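PDB 2YJ3: copper-transporting ATPase from Sulfolobus solfataricus, which probably couples ATP hydrolysis to heavy-metal cation transport across the cell membrane as a type IB P-type ATPase, this chain being its catalytic cytoplasmic part. Local coordinates for residues 56-66 with 83-93; 117-125 with 129-137. The protein carries 1 engineered substitution. One frame throughout, in Å; residues are numbered along the deposited sequence.

Overall arrangement
Both contacts belong to the lobe built on the six-stranded antiparallel sheet, separate from the seven-stranded mixed sheet of the hydrolase core, and their centres lie about 14 Å apart. Along the chain, contact 1 closes before contact 2 opens. Contact 1 fastens helix 53-63 to the chain that leads into edge strand 91-94, while contact 2 is the hairpin of strands 119-123 and 126-134 in the same sheet. The helix joins them, for Ala-59 CB packs on Val-121 CG2 at 3.7 Å and Leu-56 CD1 faces Phe-131 CZ at 4.0 Å. Glu-63, nucleotide-binding in other structures of this protein, lies on this helix against Val-99 and Val-110; strand 126-134 leads back toward the core.

Contact 1. Residues 56-66 with 83-93; sequences LAYAASVEALS and VKILEVKDFKE
Ser-61 OG accepts the backbone N-H of Leu-86 at a distance of 2.7 Å to Leu-86 N, while donating to Ala-57 O in its own helix, OG to O 2.6 Å. The chi1 of -64° sets OG beside the serine's own backbone N and directs it back to the carbonyl one turn earlier. Ala-57 O, already holding Ser-61 N, gains Ser-61 OG from the opposite face of its plane; having donated there, the hydroxyl accepts Leu-86 N-H with 159° at the hydrogen.

Apolar contacts extend this anchor in both directions. Leu-86 CD2 rests on Ala-57 CB and meets the Tyr-58 ring at its edge, 4.1 Å from Tyr-58 CD1; the phenol OH goes on to Lys-106. Ile-85 CD1 touches both Ala-60 and Ala-64, and Val-88 crosses Val-62 at about a right angle, CG2 to CG2 4.2 Å. Leu-65 CB sits over the centre of the Phe-91 ring, 3.6 Å from the centroid and 13° off its normal, a CH-pi contact. The two side chains slide past each other in opposite directions, with Leu-65 CD1 3.5 Å from Phe-91 CD1; the same methyl also touches Val-88.

Beyond the helix, Ser-66 OG donates to Glu-93 OE2 at 2.8 Å, meeting it from above the carboxylate plane, and is also hydrogen-bonded to His-68 N. Glu-63 and His-68 bind ATP or AMP in nucleotide-bound structures of this protein, though none is bound here; with the Ser-Ser-His-Pro sequence that follows Leu-65, this is consistent with the His-Pro nucleotide site of type IB P-type ATPases.

Contact 2. Residues 117-125 with 129-137; sequences NDIAVYING and ASFNISDVP
Phe-131 and Val-121 meet obliquely, Val-121 CG2 lying 3.7 Å from Phe-131 CE1. With chi1 at -62° the phenylalanine's CG stands beside its own backbone N, and the ring reaches along the sheet to Val-121 CG2. Ile-119 also crosses Phe-131 at a slant, nearer the backbone, its CB 4.0 Å from Phe-131 CB and its CG2 turned toward the CD1 side of the ring. Val-121 CB and Ala-129 CB, 3.9 Å apart, complete this apolar face; Ala-120 and Ser-130, a non-hydrogen-bonded pair, occupy the other.

The strand axes run antiparallel at 162°, and the register rests on the hydrogen-bonded pairs Ile-119 with Phe-131 and Val-121 with Ala-129, which flank Ala-120 and Ser-130. Phe-131 N gives to Ile-119 O at 2.8 Å, and Val-121 N reaches Ala-129 O at the same distance.

At the start of the first strand, Asp-118 N donates to Phe-131 O at 3.0 Å, and Ile-119 N adds a weak bond to the same oxygen. Two residues thus face one, a classic beta bulge. The side chain of Asp-118 extends the pairing beyond it, because OD2 accepts Ile-133 N at 3.1 Å through its anti lone pair. With an alanine in place of Asp-118 the carboxylate is gone, and the amide of Ile-133 would probably lose its acceptor, leaving the strands joined past the bulge by one bond fewer.

Outside the hairpin, strand 106-111 borders 119-123 and strand 45-50 borders 126-134, with the rings of Phe-131 and Phe-49 meeting at roughly 45°. Helix 53-63 packs on Val-121 and Ala-129, and past the hairpin Asp-135 forms a salt bridge with Lys-35, an ATP-binding residue of the core.

Contact 1. Residues 56-66 with 83-93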
# COMPACT_ATOMS: atom_id res chain seq x y z
N LEU A 56 -0.30 -24.46 -7.10
CA LEU A 56 -0.13 -23.63 -5.91
C LEU A 56 1.32 -23.71 -5.43
O LEU A 56 1.95 -22.69 -5.17
CB LEU A 56 -1.10 -24.10 -4.81
CG LEU A 56 -1.04 -23.41 -3.44
CD1 LEU A 56 -1.06 -21.89 -3.60
CD2 LEU A 56 -2.17 -23.91 -2.49
N ALA A 57 1.85 -24.92 -5.35
CA ALA A 57 3.21 -25.13 -4.85
C ALA A 57 4.23 -24.52 -5.80
O ALA A 57 5.27 -24.03 -5.36
CB ALA A 57 3.49 -26.60 -4.67
N TYR A 58 3.95 -24.57 -7.10
CA TYR A 58 4.85 -24.01 -8.09
C TYR A 58 4.89 -22.50 -7.96
O TYR A 58 5.95 -21.91 -7.89
CB TYR A 58 4.41 -24.41 -9.51
CG TYR A 58 4.79 -25.82 -9.92
CD1 TYR A 58 5.70 -26.55 -9.18
CD2 TYR A 58 4.24 -26.41 -11.06
CE1 TYR A 58 6.05 -27.83 -9.54
CE2 TYR A 58 4.59 -27.70 -11.44
CZ TYR A 58 5.51 -28.40 -10.68
OH TYR A 58 5.89 -29.68 -11.04
N ALA A 59 3.73 -21.87 -7.92
CA ALA A 59 3.67 -20.42 -7.79
C ALA A 59 4.38 -19.92 -6.52
O ALA A 59 5.14 -18.98 -6.56
CB ALA A 59 2.22 -19.97 -7.78
N ALA A 60 4.10 -20.56 -5.39
CA ALA A 60 4.67 -20.16 -4.11
C ALA A 60 6.18 -20.34 -4.11
O ALA A 60 6.93 -19.53 -3.55
CB ALA A 60 4.04 -20.98 -2.96
N SER A 61 6.62 -21.43 -4.74
CA SER A 61 8.04 -21.73 -4.83
C SER A 61 8.78 -20.63 -5.59
O SER A 61 9.87 -20.24 -5.22
CB SER A 61 8.28 -23.10 -5.47
OG SER A 61 7.74 -24.15 -4.69
N VAL A 62 8.18 -20.12 -6.67
CA VAL A 62 8.82 -19.01 -7.37
C VAL A 62 8.68 -17.71 -6.58
O VAL A 62 9.62 -16.92 -6.47
CB VAL A 62 8.28 -18.84 -8.80
CG1 VAL A 62 8.91 -17.62 -9.46
CG2 VAL A 62 8.55 -20.09 -9.62
N GLU A 63 7.50 -17.47 -6.02
CA GLU A 63 7.27 -16.24 -5.28
C GLU A 63 8.15 -16.13 -4.03
O GLU A 63 8.38 -15.03 -3.51
CB GLU A 63 5.79 -16.11 -4.90
CG GLU A 63 4.88 -15.81 -6.07
CD GLU A 63 4.99 -14.37 -6.56
OE1 GLU A 63 6.07 -13.76 -6.43
OE2 GLU A 63 3.98 -13.84 -7.07
N ALA A 64 8.65 -17.27 -3.55
CA ALA A 64 9.49 -17.28 -2.35
C ALA A 64 10.82 -16.57 -2.54
O ALA A 64 11.57 -16.38 -1.59
CB ALA A 64 9.71 -18.70 -1.83
N LEU A 65 11.12 -16.17 -3.76
CA LEU A 65 12.41 -15.52 -4.03
C LEU A 65 12.25 -14.02 -4.20
O LEU A 65 13.21 -13.31 -4.46
CB LEU A 65 13.06 -16.13 -5.26
CG LEU A 65 13.22 -17.65 -5.17
CD1 LEU A 65 13.84 -18.24 -6.45
CD2 LEU A 65 14.07 -18.00 -3.96
N SER A 66 11.03 -13.53 -4.05
CA SER A 66 10.75 -12.11 -4.15
C SER A 66 10.36 -11.55 -2.78
O SER A 66 9.85 -12.27 -1.93
CB SER A 66 9.63 -11.85 -5.15
OG SER A 66 8.97 -10.64 -4.85
N VAL A 83 1.53 -26.80 1.67
CA VAL A 83 2.46 -27.19 0.62
C VAL A 83 3.86 -26.71 0.97
O VAL A 83 4.02 -25.71 1.67
CB VAL A 83 2.01 -26.68 -0.76
CG1 VAL A 83 0.62 -27.22 -1.08
CG2 VAL A 83 2.00 -25.17 -0.80
N LYS A 84 4.88 -27.42 0.51
CA LYS A 84 6.26 -27.04 0.80
C LYS A 84 6.92 -26.35 -0.38
O LYS A 84 6.57 -26.59 -1.53
CB LYS A 84 7.10 -28.24 1.27
CG LYS A 84 7.20 -29.37 0.27
CD LYS A 84 8.21 -30.43 0.71
CE LYS A 84 8.33 -31.53 -0.34
NZ LYS A 84 9.15 -32.70 0.10
N ILE A 85 7.88 -25.49 -0.08
CA ILE A 85 8.63 -24.76 -1.09
C ILE A 85 9.57 -25.68 -1.86
O ILE A 85 10.31 -26.47 -1.26
CB ILE A 85 9.44 -23.62 -0.46
CG1 ILE A 85 8.51 -22.60 0.19
CG2 ILE A 85 10.29 -22.93 -1.51
CD1 ILE A 85 7.57 -21.93 -0.80
N LEU A 86 9.54 -25.56 -3.18
CA LEU A 86 10.35 -26.41 -4.07
C LEU A 86 11.59 -25.67 -4.57
O LEU A 86 11.64 -24.44 -4.60
CB LEU A 86 9.48 -26.88 -5.24
CG LEU A 86 8.60 -28.12 -5.07
CD1 LEU A 86 8.54 -28.59 -3.62
CD2 LEU A 86 7.19 -27.89 -5.63
N GLU A 87 12.61 -26.42 -4.99
CA GLU A 87 13.80 -25.77 -5.54
C GLU A 87 13.54 -25.13 -6.91
O GLU A 87 13.12 -25.78 -7.85
CB GLU A 87 14.98 -26.76 -5.64
N VAL A 88 13.82 -23.83 -7.00
CA VAL A 88 13.71 -23.07 -8.25
C VAL A 88 15.08 -22.74 -8.83
O VAL A 88 16.02 -22.44 -8.09
CB VAL A 88 12.98 -21.73 -8.03
CG1 VAL A 88 12.91 -20.91 -9.36
CG2 VAL A 88 11.60 -21.95 -7.42
N LYS A 89 15.19 -22.78 -10.15
CA LYS A 89 16.38 -22.33 -10.87
C LYS A 89 15.99 -21.23 -11.86
O LYS A 89 14.83 -21.11 -12.25
CB LYS A 89 17.04 -23.48 -11.62
N ASP A 90 16.98 -20.43 -12.25
CA ASP A 90 16.79 -19.38 -13.24
C ASP A 90 15.77 -18.33 -12.83
O ASP A 90 15.05 -17.78 -13.66
CB ASP A 90 16.41 -19.98 -14.59
CG ASP A 90 17.51 -20.80 -15.19
OD1 ASP A 90 18.68 -20.37 -15.10
OD2 ASP A 90 17.23 -21.88 -15.75
N PHE A 91 15.70 -18.03 -11.55
CA PHE A 91 14.75 -17.03 -11.10
C PHE A 91 14.97 -15.72 -11.83
O PHE A 91 16.11 -15.32 -12.09
CB PHE A 91 14.87 -16.82 -9.60
CG PHE A 91 13.99 -15.74 -9.07
CD1 PHE A 91 12.63 -15.97 -8.88
CD2 PHE A 91 14.53 -14.51 -8.71
CE1 PHE A 91 11.84 -14.99 -8.37
CE2 PHE A 91 13.73 -13.52 -8.20
CZ PHE A 91 12.38 -13.75 -8.02
N LYS A 92 13.88 -15.05 -12.17
CA LYS A 92 13.93 -13.71 -12.73
C LYS A 92 12.74 -12.92 -12.19
O LYS A 92 11.63 -13.45 -12.08
CB LYS A 92 13.90 -13.77 -14.26
CG LYS A 92 13.98 -12.43 -14.97
CD LYS A 92 15.23 -12.32 -15.88
CE LYS A 92 16.49 -11.85 -15.10
NZ LYS A 92 17.72 -11.69 -15.95
N GLU A 93 12.97 -11.67 -11.83
CA GLU A 93 11.89 -10.83 -11.34
C GLU A 93 11.84 -9.46 -12.01
O GLU A 93 12.86 -8.81 -12.22
CB GLU A 93 12.01 -10.63 -9.84
CG GLU A 93 10.88 -9.80 -9.25
CD GLU A 93 10.96 -9.67 -7.73
OE1 GLU A 93 12.05 -9.90 -7.15
OE2 GLU A 93 9.92 -9.33 -7.13

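Contact 2. Residues 117-125 with 129-137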
# COMPACT_ATOMS: atom_id res chain seq x y z
N ASN A 117 -9.84 -11.56 -11.72
CA ASN A 117 -8.72 -11.94 -10.85
C ASN A 117 -7.45 -11.10 -11.04
O ASN A 117 -7.37 -10.25 -11.94
CB ASN A 117 -8.41 -13.43 -10.97
CG ASN A 117 -8.34 -13.89 -12.41
OD1 ASN A 117 -9.03 -14.83 -12.80
ND2 ASN A 117 -7.53 -13.21 -13.22
N ASP A 118 -6.46 -11.36 -10.20
CA ASP A 118 -5.34 -10.44 -10.06
C ASP A 118 -3.98 -11.03 -10.45
O ASP A 118 -3.05 -10.29 -10.77
CB ASP A 118 -5.30 -9.88 -8.63
CG ASP A 118 -6.61 -9.21 -8.23
OD1 ASP A 118 -7.14 -8.40 -9.04
OD2 ASP A 118 -7.13 -9.48 -7.12
N ILE A 119 -3.87 -12.36 -10.44
CA ILE A 119 -2.58 -13.00 -10.64
C ILE A 119 -2.73 -14.34 -11.33
O ILE A 119 -3.44 -15.22 -10.86
CB ILE A 119 -1.86 -13.25 -9.30
CG1 ILE A 119 -1.73 -11.95 -8.50
CG2 ILE A 119 -0.49 -13.84 -9.55
CD1 ILE A 119 -0.51 -11.12 -8.87
N ALA A 120 -2.04 -14.51 -12.46
CA ALA A 120 -2.15 -15.74 -13.23
C ALA A 120 -0.90 -16.57 -13.06
O ALA A 120 0.21 -16.03 -12.98
CB ALA A 120 -2.40 -15.42 -14.72
N VAL A 121 -1.06 -17.88 -12.98
CA VAL A 121 0.11 -18.76 -12.94
C VAL A 121 0.20 -19.46 -14.29
O VAL A 121 -0.76 -20.09 -14.74
CB VAL A 121 -0.02 -19.82 -11.85
CG1 VAL A 121 1.22 -20.71 -11.85
CG2 VAL A 121 -0.28 -19.18 -10.46
N TYR A 122 1.35 -19.35 -14.95
CA TYR A 122 1.58 -20.04 -16.21
C TYR A 122 2.55 -21.17 -16.02
O TYR A 122 3.52 -21.05 -15.25
CB TYR A 122 2.14 -19.10 -17.26
CG TYR A 122 1.21 -17.98 -17.60
CD1 TYR A 122 1.06 -16.90 -16.74
CD2 TYR A 122 0.47 -18.00 -18.76
CE1 TYR A 122 0.19 -15.88 -17.05
CE2 TYR A 122 -0.39 -16.98 -19.08
CZ TYR A 122 -0.53 -15.92 -18.22
OH TYR A 122 -1.38 -14.90 -18.52
N ILE A 123 2.30 -22.26 -16.72
CA ILE A 123 3.25 -23.35 -16.74
C ILE A 123 3.53 -23.67 -18.19
O ILE A 123 2.64 -24.12 -18.92
CB ILE A 123 2.76 -24.61 -16.04
CG1 ILE A 123 2.58 -24.36 -14.53
CG2 ILE A 123 3.75 -25.74 -16.28
CD1 ILE A 123 1.75 -25.47 -13.83
N ASN A 124 4.77 -23.42 -18.59
CA ASN A 124 5.19 -23.59 -19.97
C ASN A 124 4.29 -22.84 -20.94
O ASN A 124 3.99 -23.33 -22.02
CB ASN A 124 5.27 -25.07 -20.31
CG ASN A 124 6.43 -25.76 -19.61
OD1 ASN A 124 7.30 -25.10 -19.05
ND2 ASN A 124 6.45 -27.08 -19.66
N GLY A 125 3.88 -21.63 -20.55
CA GLY A 125 3.19 -20.74 -21.46
C GLY A 125 1.67 -20.74 -21.31
O GLY A 125 0.98 -19.87 -21.84
N ALA A 129 -3.69 -21.49 -13.39
CA ALA A 129 -4.21 -21.15 -12.07
C ALA A 129 -4.26 -19.65 -11.91
O ALA A 129 -3.69 -18.91 -12.73
CB ALA A 129 -3.33 -21.77 -10.97
N SER A 130 -4.91 -19.18 -10.85
CA SER A 130 -4.97 -17.74 -10.58
C SER A 130 -5.29 -17.42 -9.11
O SER A 130 -5.82 -18.27 -8.38
CB SER A 130 -6.00 -17.08 -11.49
OG SER A 130 -7.31 -17.47 -11.10
N PHE A 131 -4.97 -16.20 -8.70
CA PHE A 131 -5.27 -15.71 -7.34
C PHE A 131 -6.03 -14.42 -7.44
O PHE A 131 -5.73 -13.59 -8.31
CB PHE A 131 -3.98 -15.35 -6.57
CG PHE A 131 -3.05 -16.49 -6.35
CD1 PHE A 131 -2.12 -16.85 -7.32
CD2 PHE A 131 -3.08 -17.20 -5.16
CE1 PHE A 131 -1.26 -17.90 -7.11
CE2 PHE A 131 -2.20 -18.25 -4.93
CZ PHE A 131 -1.30 -18.61 -5.90
N ASN A 132 -7.00 -14.26 -6.54
CA ASN A 132 -7.50 -12.94 -6.20
C ASN A 132 -6.76 -12.54 -4.93
O ASN A 132 -6.71 -13.32 -4.00
CB ASN A 132 -9.01 -12.99 -5.93
CG ASN A 132 -9.85 -12.51 -7.10
OD1 ASN A 132 -9.86 -13.12 -8.18
ND2 ASN A 132 -10.58 -11.43 -6.88
N ILE A 133 -6.17 -11.35 -4.89
CA ILE A 133 -5.56 -10.85 -3.66
C ILE A 133 -6.15 -9.49 -3.32
O ILE A 133 -6.45 -8.70 -4.20
CB ILE A 133 -4.02 -10.71 -3.76
CG1 ILE A 133 -3.62 -9.42 -4.47
CG2 ILE A 133 -3.39 -11.93 -4.43
CD1 ILE A 133 -3.52 -8.22 -3.54
N SER A 134 -6.31 -9.21 -2.03
CA SER A 134 -6.86 -7.93 -1.62
C SER A 134 -6.11 -7.33 -0.43
O SER A 134 -5.47 -8.04 0.34
CB SER A 134 -8.35 -8.05 -1.31
OG SER A 134 -8.54 -8.77 -0.11
N ASP A 135 -6.19 -6.00 -0.32
CA ASP A 135 -5.65 -5.30 0.84
C ASP A 135 -6.56 -5.55 2.04
O ASP A 135 -7.76 -5.77 1.89
CB ASP A 135 -5.54 -3.79 0.55
CG ASP A 135 -4.32 -3.45 -0.33
OD1 ASP A 135 -3.31 -4.19 -0.28
OD2 ASP A 135 -4.36 -2.44 -1.08
N VAL A 136 -5.97 -5.52 3.23
CA VAL A 136 -6.72 -5.68 4.47
C VAL A 136 -6.79 -4.32 5.18
O VAL A 136 -5.77 -3.72 5.48
CB VAL A 136 -6.03 -6.69 5.41
CG1 VAL A 136 -6.71 -6.71 6.78
CG2 VAL A 136 -6.04 -8.07 4.78
N PRO A 137 -8.01 -3.83 5.42
CA PRO A 137 -8.14 -2.53 6.08
C PRO A 137 -7.57 -2.52 7.50
O PRO A 137 -7.60 -3.54 8.19
CB PRO A 137 -9.65 -2.28 6.10
CG PRO A 137 -10.28 -3.62 5.82
CD PRO A 137 -9.30 -4.39 5.00